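Local coordinates for oxidoreductase, NAD-binding/iron-sulfur cluster-binding protein (Nitratireductor pacificus pht-3B, PDB 6ZXU), which probably catalyses reductive removal of halogen from organohalides, using a bound cobalamin and two iron-sulfur clusters, at residues M492-V498 and P530-Q536. Residues are numbered along the deposited sequence; the frame is centred on the assembly and turned at random.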
loop_
_atom_site.group_PDB
_atom_site.type_symbol
_atom_site.label_atom_id
_atom_site.label_comp_id
_atom_site.label_asym_id
_atom_site.label_seq_id
_atom_site.Cartn_x
_atom_site.Cartn_y
_atom_site.Cartn_z
ATOM N N MET A 492 -4.303 15.241 10.716
ATOM C CA MET A 492 -4.397 16.680 10.318
ATOM C C MET A 492 -4.698 16.902 8.845
ATOM O O MET A 492 -5.365 17.846 8.483
ATOM C CB MET A 492 -3.154 17.440 10.678
ATOM C CG MET A 492 -2.930 17.649 12.190
ATOM S SD MET A 492 -4.445 18.282 13.006
ATOM C CE MET A 492 -4.028 17.438 14.536
ATOM N N ALA A 493 -4.289 15.974 7.986
ATOM C CA ALA A 493 -4.622 15.992 6.534
ATOM C C ALA A 493 -5.998 15.501 6.223
ATOM O O ALA A 493 -6.398 15.542 5.076
ATOM C CB ALA A 493 -3.569 15.204 5.759
ATOM N N GLY A 494 -6.803 15.111 7.244
ATOM C CA GLY A 494 -8.147 14.715 7.039
ATOM C C GLY A 494 -8.277 13.432 6.225
ATOM O O GLY A 494 -9.232 13.271 5.494
ATOM N N LEU A 495 -7.415 12.459 6.509
ATOM C CA LEU A 495 -7.512 11.126 5.817
ATOM C C LEU A 495 -8.002 10.026 6.713
ATOM O O LEU A 495 -8.384 8.989 6.205
ATOM C CB LEU A 495 -6.190 10.756 5.164
ATOM C CG LEU A 495 -5.696 11.679 4.063
ATOM C CD1 LEU A 495 -4.345 11.261 3.627
ATOM C CD2 LEU A 495 -6.632 11.800 2.925
ATOM N N GLY A 496 -8.133 10.283 8.025
ATOM C CA GLY A 496 -8.654 9.309 8.944
ATOM C C GLY A 496 -9.004 9.921 10.264
ATOM O O GLY A 496 -8.659 11.016 10.546
ATOM N N GLU A 497 -9.759 9.170 11.055
ATOM C CA GLU A 497 -10.003 9.467 12.476
ATOM C C GLU A 497 -9.292 8.426 13.349
ATOM O O GLU A 497 -9.010 7.292 12.940
ATOM C CB GLU A 497 -11.502 9.376 12.818
ATOM C CG GLU A 497 -12.358 10.587 12.531
ATOM C CD GLU A 497 -13.735 10.492 13.207
ATOM O OE1 GLU A 497 -13.807 10.524 14.465
ATOM O OE2 GLU A 497 -14.777 10.427 12.540
ATOM N N VAL A 498 -8.931 8.860 14.534
ATOM C CA VAL A 498 -8.496 7.988 15.631
ATOM C C VAL A 498 -9.474 6.828 15.821
ATOM O O VAL A 498 -10.689 7.031 15.980
ATOM C CB VAL A 498 -8.382 8.813 16.933
ATOM C CG1 VAL A 498 -8.281 7.954 18.178
ATOM C CG2 VAL A 498 -7.128 9.706 16.826
ATOM N N PRO A 530 -9.142 18.326 9.161
ATOM C CA PRO A 530 -9.595 17.064 9.727
ATOM C C PRO A 530 -11.001 16.675 9.371
ATOM O O PRO A 530 -11.832 17.543 9.004
ATOM C CB PRO A 530 -9.472 17.303 11.239
ATOM C CG PRO A 530 -8.422 18.330 11.361
ATOM C CD PRO A 530 -8.529 19.190 10.170
ATOM N N ILE A 531 -11.325 15.386 9.520
ATOM C CA ILE A 531 -12.654 14.878 9.110
ATOM C C ILE A 531 -13.392 14.329 10.338
ATOM O O ILE A 531 -12.780 13.991 11.352
ATOM C CB ILE A 531 -12.594 13.796 8.006
ATOM C CG1 ILE A 531 -11.735 12.673 8.471
ATOM C CG2 ILE A 531 -12.167 14.431 6.680
ATOM C CD1 ILE A 531 -11.677 11.497 7.514
ATOM N N ASP A 532 -14.721 14.341 10.253
ATOM C CA ASP A 532 -15.592 13.786 11.291
ATOM C C ASP A 532 -16.654 12.907 10.624
ATOM O O ASP A 532 -17.565 13.435 9.991
ATOM C CB ASP A 532 -16.231 14.865 12.091
ATOM C CG ASP A 532 -17.203 14.298 13.179
ATOM O OD1 ASP A 532 -17.311 13.064 13.463
ATOM O OD2 ASP A 532 -17.902 15.092 13.802
ATOM N N PHE A 533 -16.513 11.577 10.721
ATOM C CA PHE A 533 -17.466 10.720 10.153
ATOM C C PHE A 533 -18.137 9.809 11.211
ATOM O O PHE A 533 -18.692 8.736 10.885
ATOM C CB PHE A 533 -16.935 9.913 8.983
ATOM C CG PHE A 533 -15.784 8.975 9.316
ATOM C CD1 PHE A 533 -14.480 9.446 9.361
ATOM C CD2 PHE A 533 -15.979 7.619 9.403
ATOM C CE1 PHE A 533 -13.404 8.616 9.601
ATOM C CE2 PHE A 533 -14.899 6.765 9.658
ATOM C CZ PHE A 533 -13.608 7.246 9.766
ATOM N N GLY A 534 -18.148 10.269 12.429
ATOM C CA GLY A 534 -18.847 9.563 13.461
ATOM C C GLY A 534 -18.054 8.410 14.095
ATOM O O GLY A 534 -18.618 7.659 14.830
ATOM N N LEU A 535 -16.754 8.276 13.818
ATOM C CA LEU A 535 -16.009 7.079 14.247
ATOM C C LEU A 535 -15.895 6.993 15.741
ATOM O O LEU A 535 -15.865 5.891 16.272
ATOM C CB LEU A 535 -14.649 6.962 13.588
ATOM C CG LEU A 535 -13.933 5.643 13.800
ATOM C CD1 LEU A 535 -14.660 4.485 13.077
ATOM C CD2 LEU A 535 -12.523 5.734 13.341
ATOM N N GLN A 536 -15.794 8.100 16.444
ATOM C CA GLN A 536 -15.633 8.013 17.942
ATOM C C GLN A 536 -16.797 7.291 18.539
ATOM O O GLN A 536 -16.642 6.302 19.262
ATOM C CB GLN A 536 -15.425 9.381 18.601
ATOM C CG GLN A 536 -14.254 10.168 18.073
ATOM C CD GLN A 536 -13.017 9.339 17.992
ATOM O OE1 GLN A 536 -12.488 8.876 19.022
ATOM N NE2 GLN A 536 -12.508 9.107 16.753
HETATM O O HOH W 1 -8.973 13.852 10.387
HETATM O O HOH W 2 -16.329 11.325 15.237
#
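Glu497 drives its carboxylate into the turn formed by Asp532, Phe533 and Gly534, just before helix 535-540. Its OE2 accepts from Phe533 N at 2.8 Å and from Leu535 N at 3.2 Å. These two donors approach from opposite faces of the carboxylate plane, Phe533 N on the anti side and Leu535 N from above, so the oxygen is gripped across its plane. The same atom sits over one face of the Phe533 ring, 3.3 Å from CD1, with carboxylate and ring planes 84° apart. Beyond CG the Glu497 chain is extended (chi2 -167°), which carries the acid past the ring while Glu497 CG rests 3.7 Å from Phe533 CE1. Its other oxygen, OE1, takes a nearly straight bond (172°) from Gln536 NE2 and is also hydrogen-bonded to Thr300 OG1. The Gln536 chain bends at chi2, and NE2 bridges to Val498 O at 2.9 Å, on a lone pair in the carbonyl plane; Lys559 holds the amide oxygen. Asp532 OD1 closes an Asx turn onto Gly534 N and shares water 2 with Glu497 OE1. At the other end, Ile531 CG2 lies 3.4 Å from O of Gly494, the positive-phi residue of the Schellman motif ending helix 486-492. With an alanine here instead of Glu497, the amides of Phe533 and Leu535 would probably lose their shared acceptor, and Gln536 NE2 one of its two. This buried acid ties cobalamin-touching Val498 to the start of a cluster-bearing helix, whose N-H donors would probably stabilise its charge, against the opposing effect of nearby Asp532.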